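PDB 2GP4: 6-phosphogluconate dehydratase from Shewanella oneidensis, which catalyses the dehydration of 6-phosphogluconate to 2-keto-3-deoxy-6-phosphogluconate in the Entner-Doudoroff pathway, and is seen here without its iron-sulfur cluster. Local coordinates for residues L252-V256 / M257-L261; K305-V308 / N309-A313; A556-Q559 / D560-I564; L575-D579 / T580-T584; S620-A623 / I624-Y628. All blocks are in the same frame, centred on the assembly; numbering follows the deposited sequence.

In the fold
Going from the N terminus, contact 1 comes first, where helix 252-256 ends and the chain turns into the loop before helix 272-287. Contact 2 is a stretch within helix 304-316 and packs directly on contact 1, V256 and M257 resting against S306, I307, G310 and A313. In the C-terminal part, about 44 Å from contact 1 between centres, contact 3 turns the chain into strand 563-567, and contact 4 leads from strand 572-575 into helix 579-584. These two touch through K557 with L582 and L563 with L576. Contact 5, the chain's C terminus, returns to helix 23-51. All five follow in series; none nest or cross.

Contact 1. Residues L252-V256 / M257-L261; sequences LMLEV and MGLQL
M253 and M257, both selenomethionine, lie one helical turn apart and cross at an oblique angle, with M253 CG 3.7 Å from M257 SE. From M257 the chain leaves helix 252-256 through a Schellman motif: L259 N reaches back to L254 O at 2.8 Å, and G258 N bonds to E255 O from above the carbonyl plane. G258 takes the positive phi of 62° that this turn needs.

Q260 is the side chain to follow. Its CG lies between its own backbone N and carbonyl carbon (chi1 51°), and the straight chain beyond runs back across L254 at about a right angle. CG passes L254 CB and L254 O, CD lies over L254 CB, and Q260 OE1 stands 3.6 Å from L254 CB. At the tip, Q260 NE2 donates to E255 OE2 at 3.3 Å. The acceptor lies in the amide plane, while the N-H comes to the anti side of the carboxylate, somewhat out of its plane, which is turned 87° from that of the amide. E255 is held mainly by G263 N on OE1, and OE2 has a further weak bond from S265 OG, so this buried carboxylate joins the helix end to the loop after it. Farther out, L254 CD1 touches L259 CB at 3.8 Å.

Everything that touches here is buried. L254, L259 and Q260 lean on F195 of strand 193-195, V256 packs against M373 and I377 of helix 372-383, and M257 meets I307 of helix 304-316.

Contact 2. Residues K305-V308 / N309-A313; sequences KSIV and NGIVA
V308 and V312 meet one turn apart in the middle of helix 304-316, a regular alpha-helix of the N-terminal, largely helical part of the enzyme. The backbone bonds are the i to i+4 set: N309 N to K305 O at 2.9 Å, then G310 N to S306 O, I311 N to I307 O and V312 N to V308 O. The last is the straightest of the four at 161°.

Apolar contacts run along two sides. V308 CG1 is 4.1 Å from V312 CG1, and V312 CG1 in turn lies 3.1 Å from V308 O. V308 also packs on V25, T29 and I32 of helix 23-51. I307 and I311 form the other pair, I307 CG2 to I311 CD1 at 4.4 Å. I311 leans on F343 and L346 of helix 340-347, while A331 and I327 of helix 322-333 cover I307 and I311 respectively. V256 CG2 packs on G310 CA.

Polar side chains look outside the stretch. S306 OG bonds to N303 N and V301 O in the turn before, consistent with its holding the start of the helix. N309 has CG beside its backbone N (chi1 -79°), which folds the amide back along the helix. Its OD1 accepts from H387 N; the same N309 OD1 lies 3.2 Å from K305 O, a close approach of two acceptors.

Contact 3. Residues A556-Q559 / D560-I564; sequences AKVQ and DGDLI
Q559 to D562 form a type II beta turn, with G561 at its third position taking a positive phi and D562 N returning to Q559 O at 3.3 Å. A second bond crosses the turn more firmly: Q559 N gives to D562 OD2 at 2.8 Å, nearly straight at 166°. The N-H arrives from above the carboxylate plane, 56° out of it. With CG beside the backbone N (chi1 -63°), the D562 side chain folds back over its own turn, which puts OD2 at Q559 N and brings D562 CG within 3.1 Å of Q559 O. OD2 also forms a salt bridge with R585 NH1, and that charge probably steadies an aspartate set so near a carbonyl oxygen.

This turn leads the chain into strand 563-567, which lies between strands 463-471 and 572-575 of the mixed sheet in the C-terminal part. D560, at the second position of the turn, has its OD1 accept the N-H of V470 on the neighbouring strand 463-471.

The apolar side of the turn belongs to V558 and I564, which cross at about a right angle. V558 CG1 reaches I564 CD1 at 3.8 Å and lies 4.0 Å from D562 OD2. Both residues pack on A468 and L575, and I564 reaches further to V491 and V493 of strand 490-494.

Contact 4. Residues L575-D579 / T580-T584; sequences LLVSD and TELAT
L582 points its side chain back at the residues that lead into helix 579-584, and its main apolar partner is V577. V577 CG2 presses on L582 where the leucine branches, 3.5 Å from L582 CG and equally far from CD2, the two side chains crossing at about a right angle. That methyl lies between V577 N and its carbonyl carbon (chi1 -62° for CG1), which turns it to the helix. L582 CD2 goes on to L575 CD2 at 4.1 Å, joining the helix to the end of strand 572-575, and L582 also packs on L554.

D579 takes part through its carbonyl: D579 O receives weak bonds from A583 N and L582 N, the first at 3.1 Å, and A583 CB lies against the same oxygen. The main bond of the first turn is L582 N to S578 O at 3.1 Å.

S578 brings the polar half. S578 OG, with chi1 60°, turns over the first turn and meets T580 OG1 at 3.0 Å, either hydroxyl able to donate; S578 OG also lies 3.3 Å from E581 CB. The carboxylate of E581 pairs with R585, one turn on, through OE2.

S578 is at the N-cap position, and V577 before it packs on L582 in the first turn: a hydrophobic staple, set beside strand 572-575, an outermost strand of the C-terminal sheet within this chain.

Contact 5. Residues S620-A623 / I624-Y628; sequences STSA and IDELY
A623 and E626 meet in a single turn near the C terminus, where residues 624-626 have helical backbone angles without a regular helix's bonds. E626 N bonds to A623 O at 3.2 Å, approaching from well above the carbonyl plane.

The tight side is around A623, which is buried. A623 CB faces D625 OD2 at 3.7 Å. The carboxylate gets there because D625 CG lies between its backbone N and carbonyl carbon (chi1 66°). D625 OD1 is paired with R332 NH2 in a salt bridge, and the same residue leans on S39 and A42 of helix 23-51, with I624 on A46 of that helix, so the end of the chain rests along it. E626 CB also lies 3.6 Å from A623 O.

The other side is loose and at the surface of the chain, where S622 and L627 also meet a crystal neighbour. Here L627 CD1 comes no closer to S622 CB than 4.0 Å. E626, with its chain extended beyond CG, runs back beside S622 and A623 N without a bond to either; its OE2 is paired instead with R619 NH2 in a salt bridge, just before the stretch. The other carboxylate oxygen, E626 OE1, stands 4.0 Å from S622 CA and 3.8 Å from A623 N.

Contact 1. Residues L252-V256 / M257-L261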
loop_
_atom_site.group_PDB
_atom_site.type_symbol
_atom_site.label_atom_id
_atom_site.label_comp_id
_atom_site.label_asym_id
_atom_site.label_seq_id
_atom_site.Cartn_x
_atom_site.Cartn_y
_atom_site.Cartn_z
ATOM N N LEU A 252 0.671 9.172 -0.460
ATOM C CA LEU A 252 1.729 9.348 0.539
ATOM C C LEU A 252 2.978 8.549 0.157
ATOM O O LEU A 252 4.099 8.961 0.460
ATOM C CB LEU A 252 1.245 8.937 1.934
ATOM C CG LEU A 252 -0.131 9.418 2.409
ATOM C CD1 LEU A 252 -0.479 8.808 3.760
ATOM C CD2 LEU A 252 -0.204 10.936 2.480
HETATM N N MSE A 253 2.772 7.412 -0.507
HETATM C CA MSE A 253 3.867 6.586 -1.008
HETATM C C MSE A 253 4.659 7.324 -2.089
HETATM O O MSE A 253 5.885 7.302 -2.083
HETATM C CB MSE A 253 3.341 5.243 -1.541
HETATM C CG MSE A 253 4.434 4.209 -1.856
HETATM SE SE MSE A 253 3.962 2.847 -3.209
HETATM C CE MSE A 253 3.408 4.009 -4.690
ATOM N N LEU A 254 3.957 7.986 -3.004
ATOM C CA LEU A 254 4.607 8.753 -4.076
ATOM C C LEU A 254 5.431 9.924 -3.538
ATOM O O LEU A 254 6.383 10.371 -4.187
ATOM C CB LEU A 254 3.582 9.269 -5.099
ATOM C CG LEU A 254 2.829 8.308 -6.025
ATOM C CD1 LEU A 254 3.775 7.385 -6.799
ATOM C CD2 LEU A 254 1.807 7.503 -5.243
ATOM N N GLU A 255 5.053 10.409 -2.357
ATOM C CA GLU A 255 5.737 11.513 -1.696
ATOM C C GLU A 255 7.110 11.101 -1.157
ATOM O O GLU A 255 8.107 11.757 -1.453
ATOM C CB GLU A 255 4.863 12.075 -0.569
ATOM C CG GLU A 255 5.373 13.363 0.056
ATOM C CD GLU A 255 4.925 14.615 -0.678
ATOM O OE1 GLU A 255 5.597 15.652 -0.520
ATOM O OE2 GLU A 255 3.905 14.578 -1.399
ATOM N N VAL A 256 7.158 10.019 -0.377
ATOM C CA VAL A 256 8.412 9.537 0.224
ATOM C C VAL A 256 9.377 8.948 -0.798
ATOM O O VAL A 256 10.589 8.953 -0.594
ATOM C CB VAL A 256 8.184 8.488 1.351
ATOM C CG1 VAL A 256 7.841 9.169 2.644
ATOM C CG2 VAL A 256 7.116 7.471 0.957
HETATM N N MSE A 257 8.821 8.436 -1.890
HETATM C CA MSE A 257 9.601 7.836 -2.961
HETATM C C MSE A 257 10.046 8.873 -3.993
HETATM O O MSE A 257 10.697 8.536 -4.978
HETATM C CB MSE A 257 8.802 6.721 -3.625
HETATM C CG MSE A 257 8.574 5.518 -2.727
HETATM SE SE MSE A 257 7.636 4.074 -3.633
HETATM C CE MSE A 257 8.858 3.834 -5.134
ATOM N N GLY A 258 9.685 10.132 -3.753
ATOM C CA GLY A 258 10.097 11.248 -4.599
ATOM C C GLY A 258 9.591 11.156 -6.023
ATOM O O GLY A 258 10.304 11.501 -6.964
ATOM N N LEU A 259 8.355 10.687 -6.175
ATOM C CA LEU A 259 7.766 10.456 -7.490
ATOM C C LEU A 259 6.811 11.568 -7.924
ATOM O O LEU A 259 6.288 11.550 -9.034
ATOM C CB LEU A 259 7.082 9.082 -7.527
ATOM C CG LEU A 259 7.694 7.920 -8.332
ATOM C CD1 LEU A 259 9.126 8.152 -8.798
ATOM C CD2 LEU A 259 7.582 6.620 -7.544
ATOM N N GLN A 260 6.592 12.529 -7.033
ATOM C CA GLN A 260 5.823 13.733 -7.339
ATOM C C GLN A 260 6.447 14.923 -6.618
ATOM O O GLN A 260 7.231 14.737 -5.693
ATOM C CB GLN A 260 4.356 13.565 -6.936
ATOM C CG GLN A 260 4.140 13.083 -5.503
ATOM C CD GLN A 260 2.676 12.871 -5.154
ATOM O OE1 GLN A 260 1.899 12.334 -5.946
ATOM N NE2 GLN A 260 2.298 13.284 -3.953
ATOM N N LEU A 261 6.103 16.135 -7.046
ATOM C CA LEU A 261 6.591 17.357 -6.399
ATOM C C LEU A 261 6.283 17.391 -4.899
ATOM O O LEU A 261 5.190 17.013 -4.486
ATOM C CB LEU A 261 6.022 18.599 -7.092
ATOM C CG LEU A 261 6.836 19.341 -8.163
ATOM C CD1 LEU A 261 7.849 18.469 -8.893
ATOM C CD2 LEU A 261 5.900 20.023 -9.151
#

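Contact 2. Residues K305-V308 / N309-A313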
loop_
_atom_site.group_PDB
_atom_site.type_symbol
_atom_site.label_atom_id
_atom_site.label_comp_id
_atom_site.label_asym_id
_atom_site.label_seq_id
_atom_site.Cartn_x
_atom_site.Cartn_y
_atom_site.Cartn_z
ATOM N N LYS A 305 16.480 1.689 -2.097
ATOM C CA LYS A 305 16.377 2.660 -1.006
ATOM C C LYS A 305 15.025 3.371 -0.994
ATOM O O LYS A 305 14.449 3.604 0.076
ATOM C CB LYS A 305 17.488 3.703 -1.098
ATOM C CG LYS A 305 18.876 3.185 -0.776
ATOM C CD LYS A 305 19.916 4.201 -1.183
ATOM C CE LYS A 305 21.301 3.587 -1.224
ATOM N NZ LYS A 305 21.880 3.421 0.141
ATOM N N SER A 306 14.529 3.722 -2.181
ATOM C CA SER A 306 13.275 4.464 -2.279
ATOM C C SER A 306 12.080 3.554 -1.994
ATOM O O SER A 306 11.090 3.992 -1.412
ATOM C CB SER A 306 13.147 5.186 -3.626
ATOM O OG SER A 306 13.208 4.283 -4.713
ATOM N N ILE A 307 12.199 2.288 -2.385
ATOM C CA ILE A 307 11.220 1.261 -2.021
ATOM C C ILE A 307 11.156 1.065 -0.503
ATOM O O ILE A 307 10.067 1.082 0.088
ATOM C CB ILE A 307 11.493 -0.079 -2.758
ATOM C CG1 ILE A 307 11.086 0.031 -4.235
ATOM C CG2 ILE A 307 10.765 -1.253 -2.086
ATOM C CD1 ILE A 307 9.597 0.312 -4.472
ATOM N N VAL A 308 12.317 0.894 0.126
ATOM C CA VAL A 308 12.388 0.798 1.586
ATOM C C VAL A 308 11.754 2.042 2.235
ATOM O O VAL A 308 10.959 1.919 3.163
ATOM C CB VAL A 308 13.841 0.569 2.081
ATOM C CG1 VAL A 308 13.979 0.856 3.578
ATOM C CG2 VAL A 308 14.295 -0.850 1.766
ATOM N N ASN A 309 12.093 3.222 1.714
ATOM C CA ASN A 309 11.523 4.488 2.171
ATOM C C ASN A 309 9.996 4.472 2.131
ATOM O O ASN A 309 9.336 4.960 3.054
ATOM C CB ASN A 309 12.069 5.672 1.343
ATOM C CG ASN A 309 13.486 6.109 1.772
ATOM O OD1 ASN A 309 14.095 5.517 2.667
ATOM N ND2 ASN A 309 14.005 7.159 1.125
ATOM N N GLY A 310 9.448 3.898 1.063
ATOM C CA GLY A 310 8.007 3.782 0.893
ATOM C C GLY A 310 7.401 2.892 1.950
ATOM O O GLY A 310 6.334 3.196 2.480
ATOM N N ILE A 311 8.085 1.797 2.265
ATOM C CA ILE A 311 7.619 0.868 3.285
ATOM C C ILE A 311 7.612 1.507 4.678
ATOM O O ILE A 311 6.631 1.367 5.413
ATOM C CB ILE A 311 8.434 -0.443 3.296
ATOM C CG1 ILE A 311 8.267 -1.193 1.969
ATOM C CG2 ILE A 311 8.013 -1.329 4.475
ATOM C CD1 ILE A 311 9.158 -2.452 1.842
ATOM N N VAL A 312 8.693 2.202 5.044
ATOM C CA VAL A 312 8.762 2.791 6.394
ATOM C C VAL A 312 7.707 3.897 6.585
ATOM O O VAL A 312 7.135 4.033 7.668
ATOM C CB VAL A 312 10.206 3.246 6.843
ATOM C CG1 VAL A 312 11.298 2.346 6.261
ATOM C CG2 VAL A 312 10.465 4.681 6.506
ATOM N N ALA A 313 7.439 4.652 5.520
ATOM C CA ALA A 313 6.395 5.676 5.528
ATOM C C ALA A 313 5.010 5.047 5.644
ATOM O O ALA A 313 4.149 5.562 6.355
ATOM C CB ALA A 313 6.475 6.518 4.285
#

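Contact 3. Residues A556-Q559 / D560-I564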
loop_
_atom_site.group_PDB
_atom_site.type_symbol
_atom_site.label_atom_id
_atom_site.label_comp_id
_atom_site.label_asym_id
_atom_site.label_seq_id
_atom_site.Cartn_x
_atom_site.Cartn_y
_atom_site.Cartn_z
ATOM N N ALA A 556 -7.266 -25.356 3.280
ATOM C CA ALA A 556 -8.310 -26.113 2.585
ATOM C C ALA A 556 -8.696 -27.406 3.305
ATOM O O ALA A 556 -9.811 -27.902 3.139
ATOM C CB ALA A 556 -7.882 -26.415 1.141
ATOM N N LYS A 557 -7.777 -27.942 4.104
ATOM C CA LYS A 557 -8.011 -29.194 4.834
ATOM C C LYS A 557 -8.551 -29.003 6.251
ATOM O O LYS A 557 -9.048 -29.960 6.861
ATOM C CB LYS A 557 -6.747 -30.056 4.856
ATOM C CG LYS A 557 -6.493 -30.798 3.547
ATOM C CD LYS A 557 -5.307 -31.736 3.653
ATOM C CE LYS A 557 -5.080 -32.476 2.342
ATOM N NZ LYS A 557 -4.001 -33.491 2.474
ATOM N N VAL A 558 -8.457 -27.774 6.765
ATOM C CA VAL A 558 -8.949 -27.442 8.106
ATOM C C VAL A 558 -10.419 -27.855 8.248
ATOM O O VAL A 558 -11.227 -27.616 7.351
ATOM C CB VAL A 558 -8.793 -25.934 8.425
ATOM C CG1 VAL A 558 -9.212 -25.637 9.864
ATOM C CG2 VAL A 558 -7.364 -25.473 8.203
ATOM N N GLN A 559 -10.748 -28.497 9.365
ATOM C CA GLN A 559 -12.115 -28.926 9.643
ATOM C C GLN A 559 -12.596 -28.255 10.917
ATOM O O GLN A 559 -11.785 -27.839 11.739
ATOM C CB GLN A 559 -12.183 -30.454 9.786
ATOM C CG GLN A 559 -11.891 -31.217 8.496
ATOM C CD GLN A 559 -11.900 -32.738 8.657
ATOM O OE1 GLN A 559 -12.230 -33.277 9.721
ATOM N NE2 GLN A 559 -11.542 -33.439 7.583
ATOM N N ASP A 560 -13.913 -28.139 11.078
ATOM C CA ASP A 560 -14.484 -27.602 12.309
ATOM C C ASP A 560 -13.972 -28.390 13.511
ATOM O O ASP A 560 -13.938 -29.626 13.493
ATOM C CB ASP A 560 -16.013 -27.646 12.267
ATOM C CG ASP A 560 -16.593 -26.789 11.158
ATOM O OD1 ASP A 560 -16.473 -25.543 11.233
ATOM O OD2 ASP A 560 -17.180 -27.365 10.212
ATOM N N GLY A 561 -13.551 -27.669 14.543
ATOM C CA GLY A 561 -13.091 -28.298 15.776
ATOM C C GLY A 561 -11.583 -28.300 15.920
ATOM O O GLY A 561 -11.073 -28.178 17.034
ATOM N N ASP A 562 -10.871 -28.443 14.800
ATOM C CA ASP A 562 -9.405 -28.430 14.798
ATOM C C ASP A 562 -8.884 -27.250 15.599
ATOM O O ASP A 562 -9.410 -26.143 15.486
ATOM C CB ASP A 562 -8.861 -28.317 13.373
ATOM C CG ASP A 562 -9.220 -29.502 12.499
ATOM O OD1 ASP A 562 -9.749 -30.511 13.014
ATOM O OD2 ASP A 562 -8.965 -29.419 11.279
ATOM N N LEU A 563 -7.855 -27.482 16.408
ATOM C CA LEU A 563 -7.214 -26.391 17.133
ATOM C C LEU A 563 -6.289 -25.611 16.209
ATOM O O LEU A 563 -5.457 -26.190 15.505
ATOM C CB LEU A 563 -6.433 -26.900 18.348
ATOM C CG LEU A 563 -7.107 -27.178 19.704
ATOM C CD1 LEU A 563 -8.225 -26.181 20.045
ATOM C CD2 LEU A 563 -7.622 -28.599 19.779
ATOM N N ILE A 564 -6.452 -24.292 16.218
ATOM C CA ILE A 564 -5.579 -23.384 15.488
ATOM C C ILE A 564 -4.972 -22.386 16.457
ATOM O O ILE A 564 -5.688 -21.740 17.225
ATOM C CB ILE A 564 -6.350 -22.622 14.409
ATOM C CG1 ILE A 564 -6.473 -23.477 13.152
ATOM C CG2 ILE A 564 -5.675 -21.291 14.098
ATOM C CD1 ILE A 564 -7.631 -23.083 12.262
#

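Contact 4. Residues L575-D579 / T580-T584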
loop_
_atom_site.group_PDB
_atom_site.type_symbol
_atom_site.label_atom_id
_atom_site.label_comp_id
_atom_site.label_asym_id
_atom_site.label_seq_id
_atom_site.Cartn_x
_atom_site.Cartn_y
_atom_site.Cartn_z
ATOM N N LEU A 575 -1.836 -25.103 12.627
ATOM C CA LEU A 575 -2.966 -26.013 12.734
ATOM C C LEU A 575 -2.516 -27.221 13.558
ATOM O O LEU A 575 -1.594 -27.944 13.174
ATOM C CB LEU A 575 -3.457 -26.443 11.349
ATOM C CG LEU A 575 -4.686 -27.359 11.251
ATOM C CD1 LEU A 575 -5.946 -26.682 11.794
ATOM C CD2 LEU A 575 -4.901 -27.841 9.818
ATOM N N LEU A 576 -3.169 -27.431 14.694
ATOM C CA LEU A 576 -2.718 -28.421 15.670
ATOM C C LEU A 576 -3.269 -29.815 15.383
ATOM O O LEU A 576 -3.951 -30.415 16.214
ATOM C CB LEU A 576 -3.060 -27.967 17.092
ATOM C CG LEU A 576 -2.158 -26.935 17.782
ATOM C CD1 LEU A 576 -2.052 -25.646 17.018
ATOM C CD2 LEU A 576 -2.682 -26.662 19.182
ATOM N N VAL A 577 -2.978 -30.312 14.184
ATOM C CA VAL A 577 -3.273 -31.687 13.806
ATOM C C VAL A 577 -2.016 -32.273 13.177
ATOM O O VAL A 577 -1.240 -31.550 12.547
ATOM C CB VAL A 577 -4.475 -31.801 12.820
ATOM C CG1 VAL A 577 -5.753 -31.286 13.450
ATOM C CG2 VAL A 577 -4.204 -31.043 11.554
ATOM N N SER A 578 -1.812 -33.577 13.355
ATOM C CA SER A 578 -0.619 -34.253 12.846
ATOM C C SER A 578 -0.594 -34.292 11.323
ATOM O O SER A 578 -1.647 -34.265 10.677
ATOM C CB SER A 578 -0.539 -35.677 13.399
ATOM O OG SER A 578 -1.682 -36.428 13.025
ATOM N N ASP A 579 0.613 -34.354 10.761
ATOM C CA ASP A 579 0.800 -34.560 9.323
ATOM C C ASP A 579 0.090 -35.833 8.850
ATOM O O ASP A 579 -0.488 -35.857 7.758
ATOM C CB ASP A 579 2.292 -34.637 8.971
ATOM C CG ASP A 579 2.926 -33.266 8.755
ATOM O OD1 ASP A 579 2.609 -32.315 9.502
ATOM O OD2 ASP A 579 3.763 -33.143 7.835
ATOM N N THR A 580 0.127 -36.874 9.685
ATOM C CA THR A 580 -0.509 -38.161 9.377
ATOM C C THR A 580 -2.035 -38.058 9.280
ATOM O O THR A 580 -2.633 -38.599 8.346
ATOM C CB THR A 580 -0.117 -39.263 10.388
ATOM O OG1 THR A 580 -0.507 -38.874 11.712
ATOM C CG2 THR A 580 1.383 -39.507 10.361
ATOM N N GLU A 581 -2.659 -37.355 10.227
ATOM C CA GLU A 581 -4.101 -37.119 10.165
ATOM C C GLU A 581 -4.481 -36.256 8.959
ATOM O O GLU A 581 -5.592 -36.363 8.440
ATOM C CB GLU A 581 -4.638 -36.497 11.462
ATOM C CG GLU A 581 -6.163 -36.612 11.598
ATOM C CD GLU A 581 -6.753 -35.788 12.732
ATOM O OE1 GLU A 581 -6.069 -35.582 13.760
ATOM O OE2 GLU A 581 -7.921 -35.355 12.595
ATOM N N LEU A 582 -3.557 -35.409 8.512
ATOM C CA LEU A 582 -3.810 -34.552 7.352
ATOM C C LEU A 582 -3.722 -35.308 6.029
ATOM O O LEU A 582 -4.336 -34.908 5.037
ATOM C CB LEU A 582 -2.872 -33.340 7.348
ATOM C CG LEU A 582 -3.178 -32.257 8.388
ATOM C CD1 LEU A 582 -2.005 -31.297 8.560
ATOM C CD2 LEU A 582 -4.461 -31.500 8.048
ATOM N N ALA A 583 -2.966 -36.405 6.026
ATOM C CA ALA A 583 -2.837 -37.267 4.849
ATOM C C ALA A 583 -4.119 -38.056 4.552
ATOM O O ALA A 583 -4.355 -38.464 3.409
ATOM C CB ALA A 583 -1.651 -38.212 5.009
ATOM N N THR A 584 -4.937 -38.269 5.581
ATOM C CA THR A 584 -6.208 -38.980 5.431
ATOM C C THR A 584 -7.291 -38.064 4.865
ATOM O O THR A 584 -8.227 -38.529 4.206
ATOM C CB THR A 584 -6.705 -39.569 6.772
ATOM O OG1 THR A 584 -7.055 -38.508 7.670
ATOM C CG2 THR A 584 -5.639 -40.452 7.419
#

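Contact 5. Residues S620-A623 / I624-Y628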
loop_
_atom_site.group_PDB
_atom_site.type_symbol
_atom_site.label_atom_id
_atom_site.label_comp_id
_atom_site.label_asym_id
_atom_site.label_seq_id
_atom_site.Cartn_x
_atom_site.Cartn_y
_atom_site.Cartn_z
ATOM N N SER A 620 -0.021 -10.748 -12.152
ATOM C CA SER A 620 -0.273 -11.624 -13.289
ATOM C C SER A 620 0.774 -11.317 -14.359
ATOM O O SER A 620 0.959 -12.078 -15.310
ATOM C CB SER A 620 -1.689 -11.425 -13.840
ATOM O OG SER A 620 -1.871 -10.095 -14.306
ATOM N N THR A 621 1.463 -10.194 -14.183
ATOM C CA THR A 621 2.452 -9.731 -15.155
ATOM C C THR A 621 3.836 -10.318 -14.885
ATOM O O THR A 621 4.078 -10.916 -13.833
ATOM C CB THR A 621 2.551 -8.188 -15.176
ATOM O OG1 THR A 621 2.851 -7.706 -13.859
ATOM C CG2 THR A 621 1.245 -7.562 -15.655
ATOM N N SER A 622 4.723 -10.159 -15.864
ATOM C CA SER A 622 6.129 -10.504 -15.721
ATOM C C SER A 622 6.975 -9.243 -15.701
ATOM O O SER A 622 6.585 -8.220 -16.262
ATOM C CB SER A 622 6.582 -11.392 -16.872
ATOM O OG SER A 622 5.948 -12.647 -16.803
ATOM N N ALA A 623 8.125 -9.332 -15.036
ATOM C CA ALA A 623 9.110 -8.261 -15.013
ATOM C C ALA A 623 10.080 -8.454 -16.172
ATOM O O ALA A 623 10.264 -9.580 -16.647
ATOM C CB ALA A 623 9.857 -8.272 -13.693
ATOM N N ILE A 624 10.690 -7.357 -16.621
ATOM C CA ILE A 624 11.713 -7.385 -17.669
ATOM C C ILE A 624 12.724 -8.512 -17.442
ATOM O O ILE A 624 12.958 -9.331 -18.333
ATOM C CB ILE A 624 12.505 -6.044 -17.737
ATOM C CG1 ILE A 624 11.572 -4.842 -17.945
ATOM C CG2 ILE A 624 13.607 -6.114 -18.799
ATOM C CD1 ILE A 624 11.360 -4.433 -19.371
ATOM N N ASP A 625 13.297 -8.543 -16.236
ATOM C CA ASP A 625 14.414 -9.429 -15.886
ATOM C C ASP A 625 14.088 -10.923 -15.914
ATOM O O ASP A 625 14.988 -11.754 -16.054
ATOM C CB ASP A 625 14.994 -9.045 -14.518
ATOM C CG ASP A 625 14.018 -9.275 -13.377
ATOM O OD1 ASP A 625 13.798 -10.448 -13.000
ATOM O OD2 ASP A 625 13.490 -8.276 -12.840
ATOM N N GLU A 626 12.809 -11.259 -15.760
ATOM C CA GLU A 626 12.367 -12.648 -15.796
ATOM C C GLU A 626 12.313 -13.173 -17.226
ATOM O O GLU A 626 12.097 -14.358 -17.462
ATOM C CB GLU A 626 10.996 -12.791 -15.131
ATOM C CG GLU A 626 11.004 -12.543 -13.631
ATOM C CD GLU A 626 9.621 -12.641 -13.018
ATOM O OE1 GLU A 626 8.650 -12.863 -13.772
ATOM O OE2 GLU A 626 9.504 -12.497 -11.782
ATOM N N LEU A 627 12.514 -12.267 -18.189
ATOM C CA LEU A 627 12.530 -12.625 -19.603
ATOM C C LEU A 627 13.783 -12.102 -20.309
ATOM O O LEU A 627 14.020 -12.417 -21.478
ATOM C CB LEU A 627 11.254 -12.132 -20.300
ATOM C CG LEU A 627 9.929 -12.735 -19.802
ATOM C CD1 LEU A 627 8.746 -11.904 -20.252
ATOM C CD2 LEU A 627 9.765 -14.194 -20.230
ATOM N N TYR A 628 14.582 -11.321 -19.583
ATOM C CA TYR A 628 15.814 -10.744 -20.111
ATOM C C TYR A 628 16.913 -11.801 -20.238
ATOM O O TYR A 628 17.182 -12.562 -19.307
ATOM C CB TYR A 628 16.288 -9.586 -19.227
ATOM C CG TYR A 628 17.363 -8.722 -19.858
ATOM C CD1 TYR A 628 17.039 -7.773 -20.828
ATOM C CD2 TYR A 628 18.701 -8.847 -19.479
ATOM C CE1 TYR A 628 18.017 -6.980 -21.412
ATOM C CE2 TYR A 628 19.685 -8.057 -20.053
ATOM C CZ TYR A 628 19.334 -7.125 -21.019
ATOM O OH TYR A 628 20.296 -6.336 -21.600
ATOM O OXT TYR A 628 17.553 -11.917 -21.283
#